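Local atomic coordinates of CDC25-like phosphatase YCH1 (Saccharomyces cerevisiae, PDB entry 3FS5), a protein that removes phosphate groups from phosphorylated proteins and adopts the rhodanese fold shared by single-domain rhodaneses and the Cdc25 catalytic domain. Residues 14-17 against 18-22; 23-27 against 28-32; 120-124 against 125-129. One frame throughout, in Å; residues are numbered along the deposited sequence.

Contact 1: residues 14-17 against 18-22; sequences PTEL and HRWMQ
Glu16 and Trp20, one helical turn apart, meet with their side chains crossed. Glu16 CG touches the pyrrole part of the indole, 3.6 Å from Trp20 NE1. The carboxylate beyond it stands almost upright to the ring, the two planes 85° apart. Trp20 sends CG out beside its own backbone N (chi1 -70°), and this lays the indole back along the previous turn. One ring face is therefore turned to Glu16 O, which lies 3.2 Å from Trp20 CD1. The same oxygen accepts the hydrogen bond of Trp20 N, at 3.0 Å.

A second pair, Leu17 and Met21, also meets at an angle. Leu17 CG lies 4.1 Å from Met21 SD. Met21 CG also lies 4.2 Å from Leu17 CD1. Met21 N bonds to Leu17 O, and His18 N to Pro14 O. On the outer side a water donates to Thr15 O at 2.6 Å and also bonds to His18 ND1.

This is i to i+4 packing in helix 14-23 of the rhodanese fold. The helix lies against helix 124-132, where Leu17 and Met21 rest on Trp128 and the His18 ring stacks on Tyr132. Leu17 and Trp20 also reach Ile87 of strand 84-88, and Trp20 meets Trp119 of strand 116-121 edge to face.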
# COMPACT_ATOMS: atom_id res chain seq x y z
N PRO A 14 1.54 7.09 -8.93
CA PRO A 14 0.79 7.97 -8.01
C PRO A 14 -0.48 8.53 -8.64
O PRO A 14 -1.51 8.64 -7.97
CB PRO A 14 1.80 9.07 -7.69
CG PRO A 14 3.12 8.38 -7.82
CD PRO A 14 2.94 7.53 -9.05
N THR A 15 -0.40 8.91 -9.91
CA THR A 15 -1.55 9.48 -10.61
C THR A 15 -2.72 8.49 -10.70
O THR A 15 -3.88 8.89 -10.63
CB THR A 15 -1.18 9.95 -12.05
OG1 THR A 15 -0.61 8.86 -12.78
CG2 THR A 15 -0.18 11.09 -11.99
N GLU A 16 -2.42 7.20 -10.85
CA GLU A 16 -3.49 6.21 -10.92
C GLU A 16 -4.11 5.94 -9.55
O GLU A 16 -5.32 5.76 -9.44
CB GLU A 16 -3.00 4.90 -11.55
CG GLU A 16 -4.14 3.90 -11.77
CD GLU A 16 -3.82 2.83 -12.80
OE1 GLU A 16 -4.73 2.03 -13.11
OE2 GLU A 16 -2.67 2.78 -13.29
N LEU A 17 -3.29 5.92 -8.50
CA LEU A 17 -3.83 5.70 -7.16
C LEU A 17 -4.72 6.88 -6.80
O LEU A 17 -5.79 6.71 -6.23
CB LEU A 17 -2.70 5.58 -6.12
CG LEU A 17 -3.17 5.52 -4.66
CD1 LEU A 17 -4.15 4.37 -4.47
CD2 LEU A 17 -1.96 5.35 -3.74
N HIS A 18 -4.27 8.08 -7.13
CA HIS A 18 -5.03 9.28 -6.83
C HIS A 18 -6.40 9.21 -7.50
O HIS A 18 -7.41 9.60 -6.92
CB HIS A 18 -4.27 10.52 -7.30
CG HIS A 18 -5.05 11.79 -7.15
ND1 HIS A 18 -5.87 12.28 -8.15
CD2 HIS A 18 -5.17 12.65 -6.11
CE1 HIS A 18 -6.46 13.38 -7.73
NE2 HIS A 18 -6.06 13.62 -6.49
N ARG A 19 -6.44 8.69 -8.72
CA ARG A 19 -7.70 8.56 -9.44
C ARG A 19 -8.60 7.57 -8.70
O ARG A 19 -9.79 7.83 -8.52
CB ARG A 19 -7.45 8.08 -10.87
CG ARG A 19 -8.69 8.06 -11.74
CD ARG A 19 -8.37 7.66 -13.18
NE ARG A 19 -9.59 7.46 -13.97
CZ ARG A 19 -10.35 8.44 -14.45
NH1 ARG A 19 -11.45 8.14 -15.14
NH2 ARG A 19 -10.02 9.71 -14.24
N TRP A 20 -8.03 6.45 -8.27
CA TRP A 20 -8.80 5.44 -7.52
C TRP A 20 -9.38 6.05 -6.25
O TRP A 20 -10.50 5.72 -5.84
CB TRP A 20 -7.91 4.27 -7.12
CG TRP A 20 -7.45 3.38 -8.23
CD1 TRP A 20 -7.64 3.58 -9.57
CD2 TRP A 20 -6.73 2.15 -8.10
NE1 TRP A 20 -7.07 2.54 -10.28
CE2 TRP A 20 -6.50 1.66 -9.40
CE3 TRP A 20 -6.25 1.42 -7.01
CZ2 TRP A 20 -5.82 0.46 -9.64
CZ3 TRP A 20 -5.56 0.23 -7.25
CH2 TRP A 20 -5.36 -0.24 -8.55
N MET A 21 -8.61 6.90 -5.59
CA MET A 21 -9.07 7.52 -4.36
C MET A 21 -10.22 8.49 -4.61
O MET A 21 -11.17 8.55 -3.83
CB MET A 21 -7.90 8.22 -3.66
CG MET A 21 -6.88 7.24 -3.08
SD MET A 21 -5.43 7.99 -2.32
CE MET A 21 -6.13 8.60 -0.79
N GLN A 22 -10.14 9.23 -5.71
CA GLN A 22 -11.19 10.18 -6.08
C GLN A 22 -12.50 9.45 -6.36
O GLN A 22 -13.57 9.90 -5.95
CB GLN A 22 -10.78 10.98 -7.32
CG GLN A 22 -9.65 11.99 -7.09
CD GLN A 22 -10.10 13.20 -6.29
OE1 GLN A 22 -10.47 13.09 -5.12
NE2 GLN A 22 -10.06 14.38 -6.91
O HOH W 1 -5.16 11.14 -11.12

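Contact 2: residues 23-27 against 28-32; sequences EGHTT and TLREP
Thr26 and Glu31 hold the tight side of this loop through two hydrogen bonds. Thr26 N donates to Glu31 O at 2.8 Å, in the carbonyl plane. In return Glu31 N donates to Thr26 OG1 at 2.9 Å. With chi1 at 66°, OG1 sits between its own backbone N and carbonyl carbon, and from there it faces the amide of Glu31. The methyl of the same threonine packs beside the other bond, with Thr26 CG2 3.3 Å from Glu31 O. A CA-H...O contact adds to the closure, Arg30 CA lying 3.1 Å from Thr26 O.

The outer side is looser. His25 and Arg30 run side by side in the same direction, and Arg30 CG makes a CH-pi contact over one face of the imidazole, 4.2 Å from its centroid. Glu23 CB lies on the opposite face, toward the rim. The bond from His25 ND1 to Thr26 O, 3.0 Å, fixes the rotation of the ring; the donor stands above the carbonyl plane. At the far end of the loop Thr28 and Leu29 are exposed residues, but Leu29 N itself is buried by the contact and has no partner in the model.

As donor, His25 ND1 carries a proton; the bond does not tell whether the ring is charged. One threonine hydroxyl does the work of a backbone acceptor, so a loop without regular structure is closed by paired bonds. Glu31 turns its carboxylate inward, to a salt bridge with Arg117 and a hydrogen bond from Ala83 N, and this pairing would favour its charged form.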
# COMPACT_ATOMS: atom_id res chain seq x y z
N GLU A 23 -12.42 8.31 -7.05
CA GLU A 23 -13.61 7.53 -7.40
C GLU A 23 -14.10 6.59 -6.31
O GLU A 23 -15.28 6.21 -6.30
CB GLU A 23 -13.35 6.72 -8.68
CG GLU A 23 -13.06 7.57 -9.89
CD GLU A 23 -12.97 6.76 -11.16
OE1 GLU A 23 -12.07 5.89 -11.26
OE2 GLU A 23 -13.80 6.97 -12.07
N GLY A 24 -13.20 6.19 -5.42
CA GLY A 24 -13.59 5.29 -4.35
C GLY A 24 -13.43 3.82 -4.68
O GLY A 24 -13.80 2.95 -3.89
N HIS A 25 -12.87 3.54 -5.85
CA HIS A 25 -12.65 2.17 -6.31
C HIS A 25 -11.71 2.19 -7.51
O HIS A 25 -11.40 3.26 -8.04
CB HIS A 25 -13.98 1.51 -6.69
CG HIS A 25 -14.82 2.34 -7.61
ND1 HIS A 25 -14.44 2.62 -8.91
CD2 HIS A 25 -16.00 2.97 -7.41
CE1 HIS A 25 -15.35 3.40 -9.47
NE2 HIS A 25 -16.30 3.63 -8.58
N THR A 26 -11.27 1.01 -7.94
CA THR A 26 -10.37 0.95 -9.09
C THR A 26 -11.15 1.35 -10.35
O THR A 26 -12.36 1.18 -10.43
CB THR A 26 -9.79 -0.46 -9.30
OG1 THR A 26 -10.83 -1.36 -9.66
CG2 THR A 26 -9.09 -0.94 -8.03
N THR A 27 -10.42 1.88 -11.32
CA THR A 27 -11.03 2.35 -12.56
C THR A 27 -11.56 1.23 -13.46
O THR A 27 -12.68 1.31 -13.96
CB THR A 27 -10.01 3.19 -13.36
OG1 THR A 27 -8.85 2.39 -13.64
CG2 THR A 27 -9.59 4.40 -12.56
N THR A 28 -10.75 0.19 -13.66
CA THR A 28 -11.13 -0.93 -14.52
C THR A 28 -12.28 -1.81 -14.05
O THR A 28 -13.32 -1.89 -14.70
CB THR A 28 -9.91 -1.83 -14.81
OG1 THR A 28 -9.00 -1.15 -15.69
CG2 THR A 28 -10.34 -3.14 -15.46
N LEU A 29 -12.10 -2.49 -12.91
CA LEU A 29 -13.12 -3.40 -12.40
C LEU A 29 -13.98 -2.85 -11.27
O LEU A 29 -14.85 -3.56 -10.75
CB LEU A 29 -12.45 -4.69 -11.94
CG LEU A 29 -11.58 -5.40 -12.99
CD1 LEU A 29 -10.78 -6.52 -12.35
CD2 LEU A 29 -12.47 -5.93 -14.11
N ARG A 30 -13.76 -1.59 -10.90
CA ARG A 30 -14.53 -0.97 -9.83
C ARG A 30 -14.41 -1.76 -8.53
O ARG A 30 -15.36 -1.87 -7.76
CB ARG A 30 -16.01 -0.87 -10.22
CG ARG A 30 -16.32 0.11 -11.34
CD ARG A 30 -17.74 -0.12 -11.84
NE ARG A 30 -18.65 -0.31 -10.72
CZ ARG A 30 -19.85 -0.88 -10.82
NH1 ARG A 30 -20.61 -1.01 -9.74
NH2 ARG A 30 -20.29 -1.32 -11.99
N GLU A 31 -13.22 -2.32 -8.29
CA GLU A 31 -12.97 -3.09 -7.08
C GLU A 31 -12.41 -2.19 -5.98
O GLU A 31 -11.90 -1.10 -6.24
CB GLU A 31 -11.98 -4.22 -7.36
CG GLU A 31 -12.40 -5.18 -8.45
CD GLU A 31 -11.38 -6.27 -8.68
OE1 GLU A 31 -10.19 -5.94 -8.90
OE2 GLU A 31 -11.75 -7.46 -8.65
N PRO A 32 -12.50 -2.64 -4.72
CA PRO A 32 -11.98 -1.85 -3.61
C PRO A 32 -10.47 -1.97 -3.51
O PRO A 32 -9.85 -2.86 -4.11
CB PRO A 32 -12.70 -2.46 -2.41
CG PRO A 32 -12.77 -3.90 -2.78
CD PRO A 32 -13.18 -3.86 -4.24

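Contact 3: residues 120-124 against 125-129; sequences VLRGG and FSRWQ
Strand 116-121 ends in a type II beta turn from Leu121 to Gly124, and the chain passes straight into helix 124-132. Gly123 (phi 95°) and Gly124 (phi 65°) both have positive phi. Arg127 N bonds to Gly123 O at 3.3 Å and makes a weak second bond to Gly124 O. Trp128 N donates to Gly124 O at 3.2 Å. Gly123 CA lies 3.8 Å from Arg127 CB.

The side chain of Arg127 folds back over the turn, bent at chi2 and chi3 (-76°). Its NH1 reaches 3.5 Å from Arg122 CB, and Gly123 CA lies at the guanidinium edge, near its plane. Arg122 itself extends away from this group. On the inner side Leu121 CD2 touches Trp128 CE3 at 4.4 Å. Gln129 NE2 curls back to donate to Ser126 O at 3.1 Å.

The turn joins the central parallel sheet to the helix after it. Leu121 is bonded through its backbone to Phe88, and Arg122 to Leu12 of edge strand 10-12. Trp128 packs against Pro14, Leu17 and Met21 of helix 14-23, and its NE1 bonds to Thr139 of strand 139-140.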
# COMPACT_ATOMS: atom_id res chain seq x y z
N VAL A 120 2.52 -2.29 -5.83
CA VAL A 120 3.54 -1.50 -5.16
C VAL A 120 3.44 -0.12 -5.80
O VAL A 120 3.37 0.00 -7.03
CB VAL A 120 4.97 -2.04 -5.39
CG1 VAL A 120 5.99 -1.06 -4.82
CG2 VAL A 120 5.13 -3.40 -4.73
N LEU A 121 3.41 0.92 -4.98
CA LEU A 121 3.32 2.29 -5.48
C LEU A 121 4.71 2.78 -5.87
O LEU A 121 5.58 2.97 -5.01
CB LEU A 121 2.73 3.20 -4.40
CG LEU A 121 2.64 4.69 -4.71
CD1 LEU A 121 1.68 4.93 -5.88
CD2 LEU A 121 2.17 5.44 -3.47
N ARG A 122 4.93 2.98 -7.17
CA ARG A 122 6.24 3.44 -7.64
C ARG A 122 6.61 4.79 -7.05
O ARG A 122 5.83 5.74 -7.10
CB ARG A 122 6.26 3.55 -9.18
CG ARG A 122 6.25 2.22 -9.93
CD ARG A 122 6.61 2.44 -11.40
NE ARG A 122 6.54 1.22 -12.21
CZ ARG A 122 7.39 0.19 -12.11
NH1 ARG A 122 7.23 -0.87 -12.89
NH2 ARG A 122 8.39 0.22 -11.24
N GLY A 123 7.81 4.87 -6.48
CA GLY A 123 8.28 6.13 -5.93
C GLY A 123 8.06 6.35 -4.44
O GLY A 123 8.64 7.27 -3.87
N GLY A 124 7.22 5.53 -3.83
CA GLY A 124 6.96 5.66 -2.40
C GLY A 124 6.28 6.95 -2.02
O GLY A 124 5.81 7.71 -2.88
N PHE A 125 6.24 7.23 -0.72
CA PHE A 125 5.60 8.44 -0.24
C PHE A 125 6.32 9.69 -0.72
O PHE A 125 5.70 10.73 -0.90
CB PHE A 125 5.51 8.47 1.28
CG PHE A 125 4.63 9.56 1.80
CD1 PHE A 125 3.25 9.51 1.61
CD2 PHE A 125 5.18 10.69 2.42
CE1 PHE A 125 2.43 10.56 2.02
CE2 PHE A 125 4.37 11.75 2.83
CZ PHE A 125 2.99 11.68 2.62
N SER A 126 7.63 9.58 -0.92
CA SER A 126 8.41 10.71 -1.39
C SER A 126 7.89 11.25 -2.72
O SER A 126 7.74 12.46 -2.88
CB SER A 126 9.88 10.32 -1.53
OG SER A 126 10.66 11.43 -1.93
N ARG A 127 7.61 10.37 -3.68
CA ARG A 127 7.10 10.86 -4.96
C ARG A 127 5.67 11.33 -4.76
O ARG A 127 5.26 12.34 -5.33
CB ARG A 127 7.14 9.78 -6.04
CG ARG A 127 7.27 10.41 -7.43
CD ARG A 127 6.34 9.83 -8.48
NE ARG A 127 6.77 8.52 -8.97
CZ ARG A 127 6.36 7.99 -10.12
NH1 ARG A 127 6.79 6.79 -10.48
NH2 ARG A 127 5.54 8.66 -10.91
N TRP A 128 4.91 10.59 -3.95
CA TRP A 128 3.53 10.96 -3.68
C TRP A 128 3.40 12.40 -3.19
O TRP A 128 2.64 13.18 -3.76
CB TRP A 128 2.92 10.01 -2.65
CG TRP A 128 1.51 10.35 -2.26
CD1 TRP A 128 1.11 11.12 -1.21
CD2 TRP A 128 0.32 9.97 -2.96
NE1 TRP A 128 -0.26 11.25 -1.21
CE2 TRP A 128 -0.77 10.55 -2.27
CE3 TRP A 128 0.06 9.20 -4.10
CZ2 TRP A 128 -2.10 10.38 -2.68
CZ3 TRP A 128 -1.26 9.03 -4.51
CH2 TRP A 128 -2.32 9.62 -3.80
N GLN A 129 4.14 12.75 -2.14
CA GLN A 129 4.05 14.10 -1.60
C GLN A 129 4.50 15.21 -2.55
O GLN A 129 4.02 16.33 -2.46
CB GLN A 129 4.81 14.20 -0.26
CG GLN A 129 6.33 14.11 -0.33
CD GLN A 129 7.00 15.40 -0.79
OE1 GLN A 129 6.65 16.49 -0.34
NE2 GLN A 129 7.97 15.27 -1.68

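In the fold
From the N terminus, edge strand 10-12 leads into helix 14-23, whose turns make contact 1. Contact 2 follows at once and closes the loop between that helix and strand 33-37. The two touch where Trp20 and Arg19 pack against residues 25-27. Contact 3 comes much later and closes the turn between strand 116-121 and helix 124-132. All three are local and in series, so none nests in or crosses another. Contacts 1 and 3 meet in space through Pro14 and Met21 against Arg127 and Trp128. Contacts 2 and 3 stay apart, about 11 Å between nearest atoms. Helix 14-23 thus joins the loop 23-32 to helix 124-132.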